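MGS-M4 (PDB 4Q3M) is an aldo-keto reductase of unknown substrate, built on a TIM barrel, that probably reduces carbonyl compounds with a nicotinamide cofactor, as its family does. Local coordinates at residues His208-Pro213 against Phe244-Asp249; Ala45-Asn50 against Lys73-Asp78. One frame throughout, in Å; residues are numbered along the deposited sequence.

The two contacts lie on opposite sides of the chain's centre, their centres about 34 Å apart, and do not touch. Interaction 1 is a surface contact between two connections that each lead into a helix, 212-222 and 250-257; polar and aromatic groups share it, with a salt bridge at one end. Interaction 2 is partly buried and lies where strands 41-43 and 69-74 give way to loops, joining neighbouring strands of the barrel by mainly apolar side chains. The two share no helix or strand. Each sets a hydrocarbon group over an aromatic face, but the lysine of interaction 1 ends on an outer aspartate, whereas that of interaction 2 turns into the probable active site.

Interaction 1: His208-Pro213 against Phe244-Asp249; sequences HDKTIP and FDFTLD
K210 and H208 reach across to D245, F246 and L248, joining two helix-entry loops on the outside of the TIM barrel. The first loop runs into helix 212-222, with T211 at its N-cap; the second runs into helix 250-257, with D249 in the same role. Threonine and aspartate suit these places because their side-chain oxygens can accept a backbone N-H at the helix start.

The K210 chain shows how a long, amphipathic residue serves such a surface. Its CB points toward the second loop, and CG comes next, lying above the centre of the F246 ring, 4.0 Å from the centroid and only 11° off the ring normal, a CH-pi contact. The chain then bends at chi2 (-67°) and runs extended through CD to CE, which passes 3.5 Å from F246 CD2 as it leaves the ring. At the tip, NZ meets the carboxylate of D245 from the opposite direction: it lies 2.8 Å from both D245 OD1 and D245 OD2, and each oxygen receives it with its syn lone pair. This double grip forms a bidentate salt bridge. D242 lies close to D245 and is a weak, long partner of NZ, so the lysine probably eases the crowding of negative charge.

F246 also meets H208, whose CB sits 3.6 Å from F246 CD1. Their rings are inclined at 47°, neither stacked nor edge-to-face. I215 and R218 of helix 212-222 also pack against the phenylalanine. Histidine suits its place by joining an apolar ring surface to a polar end: NE2 hydrogen-bonds D252 of helix 250-257, while the same NE2 lies 3.5 Å from the methyl CD2 of L248.

Interaction 2: Ala45-Asn50 against Lys73-Asp78; sequences AMIYGN and KLWNTD
I47 and W75 make a mainly apolar loop-to-loop contact at the C-terminal ends of adjacent strands 41-43 and 69-74, the end of a TIM barrel where active sites lie. The tip of the isoleucine comes closest: CD1 stands over one face of the indole, 3.6 Å from the centroid of its five-membered ring and 13° off the normal, in a CH-pi contact. With CG1 anti to the backbone N (chi1 -160°), this branch lies along the ring, and CD1 comes 3.5 Å from W75 CE2, while CB, CG1 and CG2 lie along the benzene part. A branched aliphatic residue fits well against so broad an aromatic plane, whose opposite face carries OD1 of N76.

M46 approaches nearer the root of the tryptophan, roughly at a right angle, its CG 3.5 Å from W75 CB. The bent, flexible thioether then brings SD obliquely toward the pyrrole part of the indole, 5.2 Å from the centroid, as a Met-aromatic contact.

Deeper in, the backbones draw together and the small side chain of A45 suits the close approach: its CB lies 3.8 Å from K73 CB and also rests over one face of the Y48 ring. K73 extends past it and turns at chi4 (69°), placing NZ 3.7 Å from Y48 OH. That lysine nitrogen is held by a salt bridge to D43 and a hydrogen bond to the carbonyl of T44. D43, Y48, K73 and H106 probably correspond to the catalytic tetrad of aldo-keto reductases, so this contact probably shapes the substrate pocket.

H106, just past strand 102-105, meets W75 edge-to-face, and W107 adjoins the indole too. L74 hydrogen-bonds through its backbone to L104 and H106, while its side chain faces helices 81-94 and 111-126.

Interaction 1: His208-Pro213 against Phe244-Asp249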
ATOM      1  N   HIS A 208      -5.072   5.531 -32.226  1.00 66.54           N
ATOM      2  CA  HIS A 208      -6.191   4.623 -32.432  1.00 67.47           C
ATOM      3  C   HIS A 208      -7.522   5.365 -32.504  1.00 68.94           C
ATOM      4  O   HIS A 208      -8.585   4.741 -32.515  1.00 69.55           O
ATOM      5  CB  HIS A 208      -6.225   3.577 -31.316  1.00 68.72           C
ATOM      6  CG  HIS A 208      -4.930   2.846 -31.139  1.00 68.37           C
ATOM      7  ND1 HIS A 208      -4.498   1.872 -32.014  1.00 68.75           N
ATOM      8  CD2 HIS A 208      -3.968   2.952 -30.192  1.00 66.69           C
ATOM      9  CE1 HIS A 208      -3.329   1.407 -31.612  1.00 68.29           C
ATOM     10  NE2 HIS A 208      -2.985   2.046 -30.508  1.00 67.93           N
ATOM     11  N   ASP A 209      -7.451   6.694 -32.556  1.00 70.56           N
ATOM     12  CA  ASP A 209      -8.633   7.550 -32.646  1.00 71.60           C
ATOM     13  C   ASP A 209      -9.613   7.252 -31.512  1.00 68.73           C
ATOM     14  O   ASP A 209     -10.825   7.176 -31.718  1.00 69.82           O
ATOM     15  CB  ASP A 209      -9.315   7.383 -34.009  1.00 75.94           C
ATOM     16  CG  ASP A 209     -10.364   8.447 -34.276  1.00 80.57           C
ATOM     17  OD1 ASP A 209     -10.268   9.542 -33.682  1.00 81.54           O
ATOM     18  OD2 ASP A 209     -11.286   8.186 -35.078  1.00 83.70           O
ATOM     19  N   LYS A 210      -9.075   7.077 -30.311  1.00 67.02           N
ATOM     20  CA  LYS A 210      -9.892   6.766 -29.146  1.00 66.93           C
ATOM     21  C   LYS A 210      -9.786   7.867 -28.102  1.00 66.88           C
ATOM     22  O   LYS A 210      -9.035   8.826 -28.270  1.00 70.25           O
ATOM     23  CB  LYS A 210      -9.472   5.425 -28.541  1.00 63.80           C
ATOM     24  CG  LYS A 210      -9.719   4.230 -29.443  1.00 61.48           C
ATOM     25  CD  LYS A 210     -11.205   3.996 -29.643  1.00 61.30           C
ATOM     26  CE  LYS A 210     -11.462   2.769 -30.499  1.00 60.99           C
ATOM     27  NZ  LYS A 210     -12.917   2.480 -30.622  1.00 61.73           N
ATOM     28  N   THR A 211     -10.549   7.726 -27.025  1.00 63.52           N
ATOM     29  CA  THR A 211     -10.437   8.634 -25.894  1.00 60.57           C
ATOM     30  C   THR A 211      -9.444   8.057 -24.894  1.00 55.80           C
ATOM     31  O   THR A 211      -9.154   6.861 -24.923  1.00 57.62           O
ATOM     32  CB  THR A 211     -11.795   8.869 -25.206  1.00 59.56           C
ATOM     33  OG1 THR A 211     -12.198   7.681 -24.514  1.00 58.05           O
ATOM     34  CG2 THR A 211     -12.856   9.245 -26.229  1.00 57.23           C
ATOM     35  N   ILE A 212      -8.920   8.908 -24.020  1.00 53.77           N
ATOM     36  CA  ILE A 212      -7.979   8.471 -22.993  1.00 53.03           C
ATOM     37  C   ILE A 212      -8.546   7.362 -22.085  1.00 49.75           C
ATOM     38  O   ILE A 212      -7.844   6.389 -21.806  1.00 49.01           O
ATOM     39  CB  ILE A 212      -7.504   9.665 -22.127  1.00 53.79           C
ATOM     40  CG1 ILE A 212      -6.581  10.573 -22.943  1.00 56.55           C
ATOM     41  CG2 ILE A 212      -6.788   9.180 -20.877  1.00 52.50           C
ATOM     42  CD1 ILE A 212      -5.961  11.694 -22.143  1.00 55.52           C
ATOM     43  N   PRO A 213      -9.811   7.489 -21.626  1.00 47.14           N
ATOM     44  CA  PRO A 213     -10.344   6.373 -20.832  1.00 48.43           C
ATOM     45  C   PRO A 213     -10.401   5.048 -21.595  1.00 49.59           C
ATOM     46  O   PRO A 213      -9.999   4.021 -21.047  1.00 44.08           O
ATOM     47  CB  PRO A 213     -11.757   6.843 -20.473  1.00 40.63           C
ATOM     48  CG  PRO A 213     -11.674   8.318 -20.501  1.00 47.53           C
ATOM     49  CD  PRO A 213     -10.738   8.636 -21.625  1.00 48.91           C
ATOM     50  N   PHE A 244     -13.480  -2.981 -28.041  1.00 65.69           N
ATOM     51  CA  PHE A 244     -13.223  -4.268 -28.677  1.00 65.50           C
ATOM     52  C   PHE A 244     -13.147  -4.154 -30.196  1.00 68.24           C
ATOM     53  O   PHE A 244     -13.377  -5.129 -30.911  1.00 69.15           O
ATOM     54  CB  PHE A 244     -14.304  -5.278 -28.287  1.00 68.51           C
ATOM     55  CG  PHE A 244     -14.492  -5.419 -26.805  1.00 68.48           C
ATOM     56  CD1 PHE A 244     -13.605  -6.166 -26.050  1.00 66.00           C
ATOM     57  CD2 PHE A 244     -15.557  -4.805 -26.169  1.00 69.19           C
ATOM     58  CE1 PHE A 244     -13.775  -6.298 -24.686  1.00 62.71           C
ATOM     59  CE2 PHE A 244     -15.734  -4.933 -24.805  1.00 66.14           C
ATOM     60  CZ  PHE A 244     -14.841  -5.681 -24.062  1.00 64.36           C
ATOM     61  N   ASP A 245     -12.823  -2.962 -30.687  1.00 69.28           N
ATOM     62  CA  ASP A 245     -12.704  -2.741 -32.122  1.00 69.27           C
ATOM     63  C   ASP A 245     -11.295  -2.294 -32.497  1.00 71.59           C
ATOM     64  O   ASP A 245     -11.048  -1.870 -33.626  1.00 76.35           O
ATOM     65  CB  ASP A 245     -13.730  -1.709 -32.594  1.00 67.84           C
ATOM     66  CG  ASP A 245     -13.569  -0.369 -31.906  1.00 65.59           C
ATOM     67  OD1 ASP A 245     -13.004  -0.334 -30.793  1.00 61.32           O
ATOM     68  OD2 ASP A 245     -14.009   0.651 -32.480  1.00 66.45           O
ATOM     69  N   PHE A 246     -10.374  -2.391 -31.543  1.00 70.27           N
ATOM     70  CA  PHE A 246      -8.980  -2.040 -31.792  1.00 69.87           C
ATOM     71  C   PHE A 246      -8.051  -2.766 -30.825  1.00 68.46           C
ATOM     72  O   PHE A 246      -8.504  -3.440 -29.899  1.00 63.10           O
ATOM     73  CB  PHE A 246      -8.778  -0.526 -31.689  1.00 65.29           C
ATOM     74  CG  PHE A 246      -8.629  -0.025 -30.280  1.00 65.20           C
ATOM     75  CD1 PHE A 246      -7.413   0.464 -29.831  1.00 64.17           C
ATOM     76  CD2 PHE A 246      -9.703  -0.042 -29.404  1.00 65.89           C
ATOM     77  CE1 PHE A 246      -7.271   0.929 -28.537  1.00 61.54           C
ATOM     78  CE2 PHE A 246      -9.567   0.421 -28.110  1.00 63.36           C
ATOM     79  CZ  PHE A 246      -8.349   0.908 -27.677  1.00 61.41           C
ATOM     80  N   THR A 247      -6.749  -2.619 -31.046  1.00 68.87           N
ATOM     81  CA  THR A 247      -5.748  -3.306 -30.239  1.00 64.56           C
ATOM     82  C   THR A 247      -4.576  -2.388 -29.907  1.00 62.21           C
ATOM     83  O   THR A 247      -4.416  -1.329 -30.513  1.00 63.23           O
ATOM     84  CB  THR A 247      -5.217  -4.561 -30.958  1.00 65.11           C
ATOM     85  OG1 THR A 247      -4.203  -5.181 -30.158  1.00 66.59           O
ATOM     86  CG2 THR A 247      -4.631  -4.190 -32.311  1.00 68.51           C
ATOM     87  N   LEU A 248      -3.763  -2.798 -28.940  1.00 58.58           N
ATOM     88  CA  LEU A 248      -2.575  -2.042 -28.562  1.00 57.02           C
ATOM     89  C   LEU A 248      -1.315  -2.853 -28.843  1.00 57.04           C
ATOM     90  O   LEU A 248      -1.170  -3.973 -28.352  1.00 53.82           O
ATOM     91  CB  LEU A 248      -2.635  -1.648 -27.084  1.00 52.94           C
ATOM     92  CG  LEU A 248      -3.777  -0.715 -26.677  1.00 50.15           C
ATOM     93  CD1 LEU A 248      -3.776  -0.487 -25.175  1.00 47.16           C
ATOM     94  CD2 LEU A 248      -3.680   0.608 -27.423  1.00 50.82           C
ATOM     95  N   ASP A 249      -0.406  -2.288 -29.632  1.00 57.61           N
ATOM     96  CA  ASP A 249       0.813  -2.998 -30.004  1.00 61.76           C
ATOM     97  C   ASP A 249       1.855  -2.956 -28.891  1.00 61.68           C
ATOM     98  O   ASP A 249       1.632  -2.356 -27.839  1.00 52.94           O
ATOM     99  CB  ASP A 249       1.396  -2.432 -31.305  1.00 59.67           C
ATOM    100  CG  ASP A 249       1.632  -0.931 -31.248  1.00 64.20           C
ATOM    101  OD1 ASP A 249       2.074  -0.417 -30.199  1.00 61.78           O
ATOM    102  OD2 ASP A 249       1.377  -0.259 -32.270  1.00 64.10           O
TER

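Interaction 2: Ala45-Asn50 against Lys73-Asp78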
ATOM      1  N   ALA A  45     -22.124  -3.798  -4.532  1.00 48.14           N
ATOM      2  CA  ALA A  45     -21.750  -4.161  -3.167  1.00 43.31           C
ATOM      3  C   ALA A  45     -22.811  -3.675  -2.185  1.00 41.95           C
ATOM      4  O   ALA A  45     -23.600  -2.788  -2.506  1.00 43.24           O
ATOM      5  CB  ALA A  45     -20.388  -3.584  -2.809  1.00 42.29           C
ATOM      6  N   MET A  46     -22.824  -4.253  -0.989  1.00 41.31           N
ATOM      7  CA  MET A  46     -23.834  -3.885  -0.003  1.00 41.65           C
ATOM      8  C   MET A  46     -23.600  -2.471   0.525  1.00 45.08           C
ATOM      9  O   MET A  46     -24.553  -1.784   0.889  1.00 46.51           O
ATOM     10  CB  MET A  46     -23.869  -4.898   1.151  1.00 40.66           C
ATOM     11  CG  MET A  46     -22.937  -4.612   2.324  1.00 41.33           C
ATOM     12  SD  MET A  46     -23.589  -3.466   3.561  1.00 51.27           S
ATOM     13  CE  MET A  46     -25.310  -3.959   3.616  1.00 78.79           C
ATOM     14  N   ILE A  47     -22.346  -2.031   0.542  1.00 47.65           N
ATOM     15  CA  ILE A  47     -22.013  -0.709   1.059  1.00 50.48           C
ATOM     16  C   ILE A  47     -22.448   0.391   0.092  1.00 55.12           C
ATOM     17  O   ILE A  47     -22.623   1.545   0.487  1.00 58.25           O
ATOM     18  CB  ILE A  47     -20.499  -0.584   1.352  1.00 44.89           C
ATOM     19  CG1 ILE A  47     -20.229   0.568   2.324  1.00 48.53           C
ATOM     20  CG2 ILE A  47     -19.700  -0.433   0.064  1.00 39.89           C
ATOM     21  CD1 ILE A  47     -20.934   0.418   3.655  1.00 43.92           C
ATOM     22  N   TYR A  48     -22.638   0.026  -1.173  1.00 54.95           N
ATOM     23  CA  TYR A  48     -23.089   0.980  -2.180  1.00 56.59           C
ATOM     24  C   TYR A  48     -24.561   1.312  -1.973  1.00 55.34           C
ATOM     25  O   TYR A  48     -25.018   2.397  -2.328  1.00 57.88           O
ATOM     26  CB  TYR A  48     -22.867   0.431  -3.592  1.00 54.99           C
ATOM     27  CG  TYR A  48     -21.425   0.121  -3.922  1.00 58.08           C
ATOM     28  CD1 TYR A  48     -20.384   0.751  -3.250  1.00 58.25           C
ATOM     29  CD2 TYR A  48     -21.102  -0.802  -4.908  1.00 58.39           C
ATOM     30  CE1 TYR A  48     -19.064   0.469  -3.550  1.00 57.28           C
ATOM     31  CE2 TYR A  48     -19.785  -1.091  -5.215  1.00 58.98           C
ATOM     32  CZ  TYR A  48     -18.772  -0.454  -4.533  1.00 58.67           C
ATOM     33  OH  TYR A  48     -17.460  -0.739  -4.837  1.00 57.44           O
ATOM     34  N   GLY A  49     -25.297   0.367  -1.397  1.00 52.16           N
ATOM     35  CA  GLY A  49     -26.710   0.555  -1.129  1.00 52.65           C
ATOM     36  C   GLY A  49     -27.536   0.715  -2.390  1.00 53.71           C
ATOM     37  O   GLY A  49     -28.532   1.437  -2.400  1.00 57.03           O
ATOM     38  N   ASN A  50     -27.118   0.045  -3.461  1.00 49.24           N
ATOM     39  CA  ASN A  50     -27.851   0.103  -4.721  1.00 52.30           C
ATOM     40  C   ASN A  50     -28.229  -1.281  -5.240  1.00 55.27           C
ATOM     41  O   ASN A  50     -28.668  -1.422  -6.379  1.00 59.36           O
ATOM     42  CB  ASN A  50     -27.040   0.860  -5.781  1.00 54.17           C
ATOM     43  CG  ASN A  50     -25.667   0.251  -6.027  1.00 54.14           C
ATOM     44  OD1 ASN A  50     -25.431  -0.929  -5.765  1.00 52.99           O
ATOM     45  ND2 ASN A  50     -24.752   1.063  -6.543  1.00 54.44           N
ATOM     46  N   LYS A  73     -20.463  -7.660  -3.028  1.00 42.32           N
ATOM     47  CA  LYS A  73     -19.407  -7.855  -2.046  1.00 41.83           C
ATOM     48  C   LYS A  73     -19.946  -7.846  -0.628  1.00 40.16           C
ATOM     49  O   LYS A  73     -21.006  -7.284  -0.353  1.00 39.70           O
ATOM     50  CB  LYS A  73     -18.336  -6.774  -2.196  1.00 39.89           C
ATOM     51  CG  LYS A  73     -17.938  -6.502  -3.633  1.00 42.40           C
ATOM     52  CD  LYS A  73     -16.858  -5.443  -3.724  1.00 41.47           C
ATOM     53  CE  LYS A  73     -16.609  -5.049  -5.170  1.00 40.67           C
ATOM     54  NZ  LYS A  73     -17.763  -4.310  -5.757  1.00 42.57           N
ATOM     55  N   LEU A  74     -19.196  -8.465   0.272  1.00 41.31           N
ATOM     56  CA  LEU A  74     -19.569  -8.503   1.672  1.00 45.11           C
ATOM     57  C   LEU A  74     -18.809  -7.412   2.424  1.00 47.39           C
ATOM     58  O   LEU A  74     -17.586  -7.325   2.320  1.00 46.00           O
ATOM     59  CB  LEU A  74     -19.259  -9.866   2.273  1.00 46.05           C
ATOM     60  CG  LEU A  74     -19.268  -9.810   3.792  1.00 51.21           C
ATOM     61  CD1 LEU A  74     -20.667 -10.119   4.252  1.00 53.66           C
ATOM     62  CD2 LEU A  74     -18.276 -10.744   4.394  1.00 50.25           C
ATOM     63  N   TRP A  75     -19.523  -6.586   3.182  1.00 45.53           N
ATOM     64  CA  TRP A  75     -18.895  -5.452   3.856  1.00 42.73           C
ATOM     65  C   TRP A  75     -18.176  -5.859   5.146  1.00 41.01           C
ATOM     66  O   TRP A  75     -18.485  -6.891   5.743  1.00 42.44           O
ATOM     67  CB  TRP A  75     -19.936  -4.369   4.145  1.00 42.03           C
ATOM     68  CG  TRP A  75     -19.361  -3.106   4.708  1.00 39.70           C
ATOM     69  CD1 TRP A  75     -19.667  -2.530   5.904  1.00 40.80           C
ATOM     70  CD2 TRP A  75     -18.363  -2.272   4.103  1.00 41.55           C
ATOM     71  NE1 TRP A  75     -18.930  -1.384   6.079  1.00 46.15           N
ATOM     72  CE2 TRP A  75     -18.121  -1.204   4.989  1.00 40.60           C
ATOM     73  CE3 TRP A  75     -17.653  -2.323   2.898  1.00 37.65           C
ATOM     74  CZ2 TRP A  75     -17.202  -0.195   4.709  1.00 41.48           C
ATOM     75  CZ3 TRP A  75     -16.741  -1.320   2.623  1.00 40.23           C
ATOM     76  CH2 TRP A  75     -16.523  -0.271   3.524  1.00 40.09           C
ATOM     77  N   ASN A  76     -17.219  -5.030   5.556  1.00 37.61           N
ATOM     78  CA  ASN A  76     -16.354  -5.294   6.705  1.00 41.54           C
ATOM     79  C   ASN A  76     -17.089  -5.670   7.990  1.00 44.53           C
ATOM     80  O   ASN A  76     -16.649  -6.550   8.729  1.00 43.46           O
ATOM     81  CB  ASN A  76     -15.474  -4.071   6.979  1.00 42.80           C
ATOM     82  CG  ASN A  76     -14.726  -3.601   5.748  1.00 45.27           C
ATOM     83  OD1 ASN A  76     -14.915  -4.130   4.652  1.00 43.16           O
ATOM     84  ND2 ASN A  76     -13.875  -2.596   5.920  1.00 48.85           N
ATOM     85  N   THR A  77     -18.205  -4.998   8.252  1.00 47.13           N
ATOM     86  CA  THR A  77     -18.939  -5.193   9.499  1.00 48.09           C
ATOM     87  C   THR A  77     -19.613  -6.560   9.584  1.00 45.64           C
ATOM     88  O   THR A  77     -20.014  -6.992  10.665  1.00 48.66           O
ATOM     89  CB  THR A  77     -20.018  -4.108   9.687  1.00 51.61           C
ATOM     90  OG1 THR A  77     -20.983  -4.201   8.632  1.00 52.60           O
ATOM     91  CG2 THR A  77     -19.391  -2.723   9.677  1.00 52.85           C
ATOM     92  N   ASP A  78     -19.735  -7.239   8.449  1.00 41.56           N
ATOM     93  CA  ASP A  78     -20.451  -8.509   8.405  1.00 43.68           C
ATOM     94  C   ASP A  78     -19.516  -9.716   8.340  1.00 45.61           C
ATOM     95  O   ASP A  78     -19.974 -10.846   8.160  1.00 46.58           O
ATOM     96  CB  ASP A  78     -21.398  -8.539   7.206  1.00 39.49           C
ATOM     97  CG  ASP A  78     -22.541  -7.556   7.331  1.00 41.47           C
ATOM     98  OD1 ASP A  78     -22.981  -7.290   8.469  1.00 43.70           O
ATOM     99  OD2 ASP A  78     -23.000  -7.050   6.284  1.00 43.67           O
TER